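Local coordinates for rhamnosidase B (Bacillus sp., PDB 2OKX), which hydrolyses terminal alpha-L-rhamnose residues from rhamnosides as a family 78 glycoside hydrolase, probably with inversion of anomeric configuration, at residues Asp194-Thr199 with Ser529-Ala534; Ala247-Leu252 with Thr325-Ala330; Asp563-Cys568 with Glu595-Cys600. All coordinates share one frame; numbering follows the deposited sequence.

Contact 1: residues Asp194-Thr199 with Ser529-Ala534; sequences DIPFLT and STYPVA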
# COMPACT_ATOMS: atom_id res chain seq x y z
N ASP A 194 8.84 11.91 -13.62
CA ASP A 194 8.67 11.19 -14.88
C ASP A 194 7.26 10.70 -15.21
O ASP A 194 7.09 9.71 -15.94
CB ASP A 194 9.67 10.02 -14.96
CG ASP A 194 9.63 9.12 -13.74
OD1 ASP A 194 10.30 8.06 -13.76
OD2 ASP A 194 8.95 9.47 -12.75
N ILE A 195 6.25 11.38 -14.67
CA ILE A 195 4.85 11.06 -14.95
C ILE A 195 4.03 12.33 -14.76
O ILE A 195 4.47 13.27 -14.09
CB ILE A 195 4.25 10.00 -13.98
CG1 ILE A 195 4.52 10.40 -12.53
CG2 ILE A 195 4.77 8.62 -14.31
CD1 ILE A 195 3.60 9.71 -11.53
N PRO A 196 2.83 12.39 -15.36
CA PRO A 196 2.00 13.58 -15.19
C PRO A 196 1.52 13.65 -13.75
O PRO A 196 1.84 12.76 -12.95
CB PRO A 196 0.86 13.34 -16.18
CG PRO A 196 0.75 11.85 -16.22
CD PRO A 196 2.20 11.41 -16.26
N PHE A 197 0.77 14.69 -13.41
CA PHE A 197 0.27 14.85 -12.05
C PHE A 197 -0.94 13.96 -11.75
O PHE A 197 -1.67 13.56 -12.66
CB PHE A 197 -0.07 16.31 -11.78
CG PHE A 197 1.13 17.21 -11.66
CD1 PHE A 197 2.07 17.00 -10.66
CD2 PHE A 197 1.34 18.26 -12.56
CE1 PHE A 197 3.20 17.82 -10.54
CE2 PHE A 197 2.46 19.08 -12.45
CZ PHE A 197 3.39 18.86 -11.44
N LEU A 198 -1.14 13.66 -10.48
CA LEU A 198 -2.25 12.82 -10.07
C LEU A 198 -3.55 13.61 -10.08
O LEU A 198 -3.55 14.84 -10.11
CB LEU A 198 -2.02 12.25 -8.66
CG LEU A 198 -0.74 11.44 -8.41
CD1 LEU A 198 -0.84 10.74 -7.06
CD2 LEU A 198 -0.54 10.41 -9.51
N THR A 199 -4.67 12.89 -10.06
CA THR A 199 -5.97 13.53 -10.05
C THR A 199 -6.28 13.89 -8.61
O THR A 199 -5.57 13.50 -7.69
CB THR A 199 -7.09 12.56 -10.48
OG1 THR A 199 -7.27 11.57 -9.46
CG2 THR A 199 -6.76 11.87 -11.79
N SER A 529 -7.75 10.45 -5.23
CA SER A 529 -6.53 10.77 -5.97
C SER A 529 -5.87 9.53 -6.55
O SER A 529 -5.49 8.63 -5.82
CB SER A 529 -5.54 11.49 -5.05
OG SER A 529 -4.30 11.69 -5.70
N THR A 530 -5.73 9.50 -7.88
CA THR A 530 -5.08 8.38 -8.54
C THR A 530 -4.29 8.88 -9.73
O THR A 530 -4.32 10.07 -10.06
CB THR A 530 -6.10 7.35 -9.10
OG1 THR A 530 -6.75 7.92 -10.25
CG2 THR A 530 -7.16 7.01 -8.05
N TYR A 531 -3.57 7.97 -10.38
CA TYR A 531 -2.82 8.32 -11.57
C TYR A 531 -3.91 8.78 -12.54
O TYR A 531 -5.04 8.29 -12.47
CB TYR A 531 -2.10 7.08 -12.12
CG TYR A 531 -1.19 7.37 -13.29
CD1 TYR A 531 -1.67 7.31 -14.60
CD2 TYR A 531 0.14 7.73 -13.09
CE1 TYR A 531 -0.85 7.61 -15.68
CE2 TYR A 531 0.97 8.03 -14.16
CZ TYR A 531 0.48 7.97 -15.45
OH TYR A 531 1.31 8.26 -16.51
N PRO A 532 -3.61 9.73 -13.44
CA PRO A 532 -4.63 10.21 -14.38
C PRO A 532 -5.05 9.15 -15.40
O PRO A 532 -4.37 8.93 -16.40
CB PRO A 532 -3.95 11.41 -15.03
CG PRO A 532 -2.50 11.03 -15.02
CD PRO A 532 -2.33 10.44 -13.64
N VAL A 533 -6.18 8.50 -15.13
CA VAL A 533 -6.69 7.47 -16.03
C VAL A 533 -8.11 7.81 -16.46
O VAL A 533 -8.92 8.30 -15.67
CB VAL A 533 -6.72 6.07 -15.36
CG1 VAL A 533 -5.31 5.59 -15.08
CG2 VAL A 533 -7.53 6.14 -14.06
N ALA A 534 -8.41 7.55 -17.73
CA ALA A 534 -9.74 7.77 -18.27
C ALA A 534 -10.25 6.37 -18.64
O ALA A 534 -9.45 5.48 -18.93
CB ALA A 534 -9.68 8.67 -19.51
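T199 and T530 join the two loops with a pair of hydrogen bonds. T199 N donates to T530 O at 2.8 Å, and the bond is nearly straight at 174°. T530 N in turn donates to the side chain, reaching T199 OG1 at 3.0 Å. The pair resembles one step of an antiparallel ladder, with the hydroxyl standing in for a carbonyl.

The side chain of T199 can be followed outward. CB lies near T530 O. OG1 sits between the backbone N and the carbonyl carbon (chi1 69°), which sets it before T530 N. The other branch, T199 CG2, passes T530 O and ends 3.7 Å from P532 CA. T530 OG1 donates to the carbonyl of the next residue, Y531 O, from above the carbonyl plane.

The CD2 methyl of L198 rests 3.7 Å from Y531 CA, while L198 CB and CD1 both approach S529 OG.

The loop 194-199 links strand 189-192 to strand 201-203. The loop 529-534 runs from strand 520-528 to strand 538-541. The contact joins two linkers between strands, close to helix 595-603 of the (alpha/alpha)6 barrel that is the catalytic domain in family 78.

Y531 carries the apolar half. CG stands anti to the backbone N (chi1 -175°), and the ring extends towards I195 and P196. I195 meets the ring at its edge, CG2 lying in the ring plane and I195 CB 3.8 Å from Y531 CE2. P196 crosses the tyrosine at about a right angle, with P196 CD 3.3 Å from Y531 OH. P196 CG also meets P532 CG at 3.6 Å, so the two prolines touch across the loops. Beyond them, helix 595-603 receives I195 on R599 and Y531 on E595 and I596.

Contact 2: residues Ala247-Leu252 with Thr325-Ala330; sequences ATILTL and TLRSPA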
# COMPACT_ATOMS: atom_id res chain seq x y z
N ALA A 247 5.91 -1.75 31.19
CA ALA A 247 5.51 -1.77 32.59
C ALA A 247 4.89 -0.46 33.06
O ALA A 247 5.31 0.62 32.64
CB ALA A 247 6.70 -2.13 33.46
N THR A 248 3.90 -0.58 33.93
CA THR A 248 3.22 0.57 34.49
C THR A 248 2.61 0.19 35.83
O THR A 248 2.29 -0.98 36.08
CB THR A 248 2.09 1.08 33.57
OG1 THR A 248 1.63 2.36 34.03
CG2 THR A 248 0.92 0.10 33.58
N ILE A 249 2.47 1.18 36.70
CA ILE A 249 1.87 0.96 38.01
C ILE A 249 0.42 1.40 37.95
O ILE A 249 0.13 2.57 37.69
CB ILE A 249 2.59 1.77 39.11
CG1 ILE A 249 4.06 1.39 39.17
CG2 ILE A 249 1.92 1.52 40.45
CD1 ILE A 249 4.30 -0.06 39.53
N LEU A 250 -0.49 0.46 38.18
CA LEU A 250 -1.92 0.73 38.17
C LEU A 250 -2.39 0.94 39.60
O LEU A 250 -2.30 0.03 40.42
CB LEU A 250 -2.67 -0.45 37.54
CG LEU A 250 -4.20 -0.44 37.63
CD1 LEU A 250 -4.74 0.77 36.90
CD2 LEU A 250 -4.76 -1.72 37.04
N THR A 251 -2.90 2.13 39.89
CA THR A 251 -3.37 2.44 41.24
C THR A 251 -4.87 2.65 41.27
O THR A 251 -5.40 3.53 40.58
CB THR A 251 -2.69 3.70 41.80
OG1 THR A 251 -1.27 3.55 41.74
CG2 THR A 251 -3.11 3.93 43.24
N LEU A 252 -5.56 1.85 42.08
CA LEU A 252 -7.00 1.95 42.23
C LEU A 252 -7.35 2.68 43.53
O LEU A 252 -6.87 2.30 44.60
CB LEU A 252 -7.65 0.57 42.26
CG LEU A 252 -7.89 -0.14 40.92
CD1 LEU A 252 -8.62 -1.45 41.17
CD2 LEU A 252 -8.72 0.75 40.01
N THR A 325 -5.23 5.42 38.33
CA THR A 325 -4.16 6.25 37.79
C THR A 325 -3.06 5.34 37.29
O THR A 325 -3.03 4.15 37.60
CB THR A 325 -3.57 7.21 38.86
OG1 THR A 325 -2.87 6.44 39.85
CG2 THR A 325 -4.68 8.00 39.53
N LEU A 326 -2.15 5.90 36.50
CA LEU A 326 -1.03 5.15 35.95
C LEU A 326 0.24 5.97 36.07
O LEU A 326 0.22 7.19 35.91
CB LEU A 326 -1.27 4.83 34.47
CG LEU A 326 -1.87 3.49 34.05
CD1 LEU A 326 -3.19 3.24 34.75
CD2 LEU A 326 -2.04 3.49 32.53
N ARG A 327 1.35 5.30 36.34
CA ARG A 327 2.62 6.00 36.41
C ARG A 327 3.75 5.05 36.07
O ARG A 327 3.65 3.84 36.28
CB ARG A 327 2.85 6.62 37.80
CG ARG A 327 3.17 5.65 38.92
CD ARG A 327 3.74 6.44 40.11
NE ARG A 327 4.05 5.58 41.25
CZ ARG A 327 3.14 4.94 41.98
NH1 ARG A 327 1.85 5.07 41.69
NH2 ARG A 327 3.52 4.18 42.99
N SER A 328 4.82 5.60 35.51
CA SER A 328 5.98 4.83 35.11
C SER A 328 6.82 4.40 36.31
O SER A 328 6.98 5.16 37.27
CB SER A 328 6.85 5.66 34.17
OG SER A 328 8.09 5.02 33.92
N PRO A 329 7.36 3.17 36.27
CA PRO A 329 8.18 2.69 37.38
C PRO A 329 9.54 3.38 37.31
O PRO A 329 10.35 3.27 38.22
CB PRO A 329 8.29 1.19 37.11
CG PRO A 329 7.07 0.89 36.27
CD PRO A 329 7.02 2.07 35.35
N ALA A 330 9.78 4.08 36.20
CA ALA A 330 11.04 4.79 36.00
C ALA A 330 10.88 6.27 36.28
O ALA A 330 9.84 6.72 36.75
CB ALA A 330 11.53 4.57 34.58
O HOH W 1 -0.12 4.57 39.54
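L250 and L326 face each other as a non-hydrogen-bonded antiparallel pair. L250 CD1 and L326 CD1 meet at 3.6 Å, the side chains crossing at an angle. L250 has CG anti to the backbone N (chi1 171°), which carries CD1 over to its partner.

On the other face of the sheet, I249 packs against R327. The I249 CG2 methyl lies over one face of the guanidinium, towards its rim and 3.8 Å from R327 NH1. I249 CG1 turns the other way, to P329 CG. The proline ring also meets A247, with P329 CD 3.5 Å from A247 O and P329 CG near A247 CB. Replacing P329 by an alanine would remove the ring, and is likely to leave a gap beside A247 and I249.

Backbone bonds hold the ladder on both sides of the leucine pair. I249 and R327 bond in both directions, as do T251 and T325. I249 N to R327 O is the shorter of its pair at 2.9 Å.

A water joins the polar groups at this edge. It donates to I249 O at 2.7 Å, bonds T251 OG1 and has a weak bond to T325 OG1. T251 and T325 lie side by side and point the same way, T251 CB being 3.4 Å from T325 OG1. R327 NH2 makes a salt bridge to E298.

Past the strand, S328 OG accepts from A330 N in an ST turn. Both segments belong to an antiparallel sheet, in which strand 240-252 also pairs with strand 297-309. T248 OG1 bonds P336 O, and P329 also packs on A338 of strand 338-340.

Contact 3: residues Asp563-Cys568 with Glu595-Cys600; sequences DTFVDC and EIVERC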
# COMPACT_ATOMS: atom_id res chain seq x y z
N ASP A 563 1.41 7.41 -7.87
CA ASP A 563 2.55 7.91 -8.63
C ASP A 563 3.28 6.68 -9.18
O ASP A 563 4.12 6.77 -10.08
CB ASP A 563 3.48 8.73 -7.74
CG ASP A 563 3.98 7.96 -6.55
OD1 ASP A 563 5.18 7.61 -6.53
OD2 ASP A 563 3.16 7.68 -5.64
N THR A 564 2.95 5.52 -8.62
CA THR A 564 3.49 4.23 -9.04
C THR A 564 2.36 3.24 -8.82
O THR A 564 1.36 3.58 -8.18
CB THR A 564 4.67 3.74 -8.16
OG1 THR A 564 4.19 3.54 -6.82
CG2 THR A 564 5.81 4.75 -8.15
N PHE A 565 2.49 2.03 -9.35
CA PHE A 565 1.48 1.02 -9.09
C PHE A 565 1.71 0.71 -7.61
O PHE A 565 2.83 0.87 -7.12
CB PHE A 565 1.74 -0.26 -9.90
CG PHE A 565 1.38 -0.14 -11.35
CD1 PHE A 565 2.37 -0.12 -12.33
CD2 PHE A 565 0.05 -0.07 -11.75
CE1 PHE A 565 2.04 -0.03 -13.68
CE2 PHE A 565 -0.29 0.02 -13.10
CZ PHE A 565 0.71 0.04 -14.07
N VAL A 566 0.67 0.29 -6.90
CA VAL A 566 0.84 -0.08 -5.50
C VAL A 566 0.08 -1.37 -5.26
O VAL A 566 -0.81 -1.73 -6.04
CB VAL A 566 0.31 1.02 -4.52
CG1 VAL A 566 1.14 2.27 -4.65
CG2 VAL A 566 -1.15 1.32 -4.79
N ASP A 567 0.44 -2.09 -4.21
CA ASP A 567 -0.22 -3.35 -3.89
C ASP A 567 -1.67 -3.09 -3.49
O ASP A 567 -2.58 -3.78 -3.95
CB ASP A 567 0.53 -4.08 -2.76
CG ASP A 567 0.65 -3.24 -1.49
OD1 ASP A 567 0.76 -2.01 -1.59
OD2 ASP A 567 0.66 -3.83 -0.39
N CYS A 568 -1.88 -2.07 -2.66
CA CYS A 568 -3.22 -1.71 -2.21
C CYS A 568 -3.26 -0.27 -1.70
O CYS A 568 -2.23 0.31 -1.37
CB CYS A 568 -3.68 -2.67 -1.09
SG CYS A 568 -2.62 -2.70 0.38
N GLU A 595 3.30 5.64 -19.25
CA GLU A 595 4.33 6.33 -18.49
C GLU A 595 4.50 5.81 -17.07
O GLU A 595 5.62 5.70 -16.58
CB GLU A 595 4.08 7.84 -18.47
CG GLU A 595 4.25 8.50 -19.84
CD GLU A 595 4.34 10.01 -19.76
OE1 GLU A 595 4.37 10.66 -20.83
OE2 GLU A 595 4.39 10.56 -18.64
N ILE A 596 3.40 5.47 -16.41
CA ILE A 596 3.48 4.95 -15.05
C ILE A 596 4.22 3.61 -15.06
O ILE A 596 4.98 3.30 -14.14
CB ILE A 596 2.07 4.78 -14.43
CG1 ILE A 596 2.20 4.22 -13.01
CG2 ILE A 596 1.22 3.87 -15.30
CD1 ILE A 596 0.86 4.09 -12.27
N VAL A 597 4.01 2.81 -16.10
CA VAL A 597 4.67 1.52 -16.18
C VAL A 597 6.19 1.70 -16.30
O VAL A 597 6.95 1.08 -15.55
CB VAL A 597 4.16 0.69 -17.37
CG1 VAL A 597 4.87 -0.64 -17.42
CG2 VAL A 597 2.64 0.48 -17.25
N GLU A 598 6.63 2.53 -17.24
CA GLU A 598 8.07 2.73 -17.39
C GLU A 598 8.68 3.32 -16.13
O GLU A 598 9.78 2.92 -15.72
CB GLU A 598 8.38 3.64 -18.59
CG GLU A 598 9.89 3.79 -18.78
CD GLU A 598 10.28 4.52 -20.05
OE1 GLU A 598 11.47 4.88 -20.16
OE2 GLU A 598 9.42 4.73 -20.93
N ARG A 599 7.98 4.27 -15.51
CA ARG A 599 8.48 4.88 -14.28
C ARG A 599 8.76 3.80 -13.24
O ARG A 599 9.81 3.80 -12.60
CB ARG A 599 7.47 5.88 -13.71
CG ARG A 599 7.77 6.30 -12.27
CD ARG A 599 6.82 7.38 -11.76
NE ARG A 599 6.82 7.42 -10.29
CZ ARG A 599 7.85 7.79 -9.55
NH1 ARG A 599 8.99 8.18 -10.12
NH2 ARG A 599 7.76 7.75 -8.22
N CYS A 600 7.83 2.86 -13.09
CA CYS A 600 8.00 1.78 -12.13
C CYS A 600 9.15 0.85 -12.49
O CYS A 600 9.95 0.48 -11.63
CB CYS A 600 6.70 0.98 -12.00
SG CYS A 600 5.37 1.92 -11.19
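R599 grips D563 side-on with two nitrogens. R599 NE donates to the backbone D563 O at 2.8 Å, from above the carbonyl plane, and NH2 makes a salt bridge to D563 OD1 at 3.1 Å. Both oxygens lie close to the guanidinium plane. The carboxylate plane is turned 43° from it, and OD1 uses its anti lone pair. The arginine has CG anti to the backbone N (chi1 166°) and stays extended to NE, which carries the guanidinium out to the loop. T564 CG2 packs against NE and NH2.

C600 SG accepts a fairly straight hydrogen bond from F565 N, at 3.4 Å. The sulfur also touches T564 CB and stands obliquely beside the F565 ring.

I596 CD1 sits over the centre of the F565 ring in a CH-pi contact, 4.2 Å from the centroid and only 5° off the normal. V597 CG2 comes to the ring edge in plane, 3.7 Å from F565 CE1. The phenylalanine is thus met over a face and at an edge by one helix.

These residues belong to the six-hairpin glycosidase domain, whose core is an (alpha/alpha)6 barrel. The loop 563-568 follows helix 544-559 and leads towards helix 577-590, while I596 to C600 lie on helix 595-603.

Further out, F565 and V597 also touch helix 577-590, on E583 and on N587 and Y588. T564 OG1 donates to F565 O. R65 bonds D563 OD1 in a second salt bridge, and its backbone oxygen accepts from R599 NH2. The guanidinium of R599 also meets D194 in a salt bridge and F72 in a cation-pi contact.

Overall arrangement
Contacts 1 and 3 are neighbours, their centres about 10 Å apart. R599 of contact 3 makes a salt bridge to D194 of contact 1, R599 NH1 to D194 OD2 at 2.9 Å. I195 CD1 also packs 3.3 Å from D563 O, and Y531 OH lies 3.4 Å from E595 CB. These links tie contact 1 to helix 595-603 and loop 563-568 of the six-hairpin domain. Contact 2 is remote: its centre is about 51 Å from that of contact 1 and 48 Å from that of contact 3. It is nested in the chain loop closed by contact 1, on the opposite side of the chain's centre. Glycerol lies by F197 of contact 1, and D567 in segment 563-568 also bonds a glycerol. Both probably come from the crystallisation liquor.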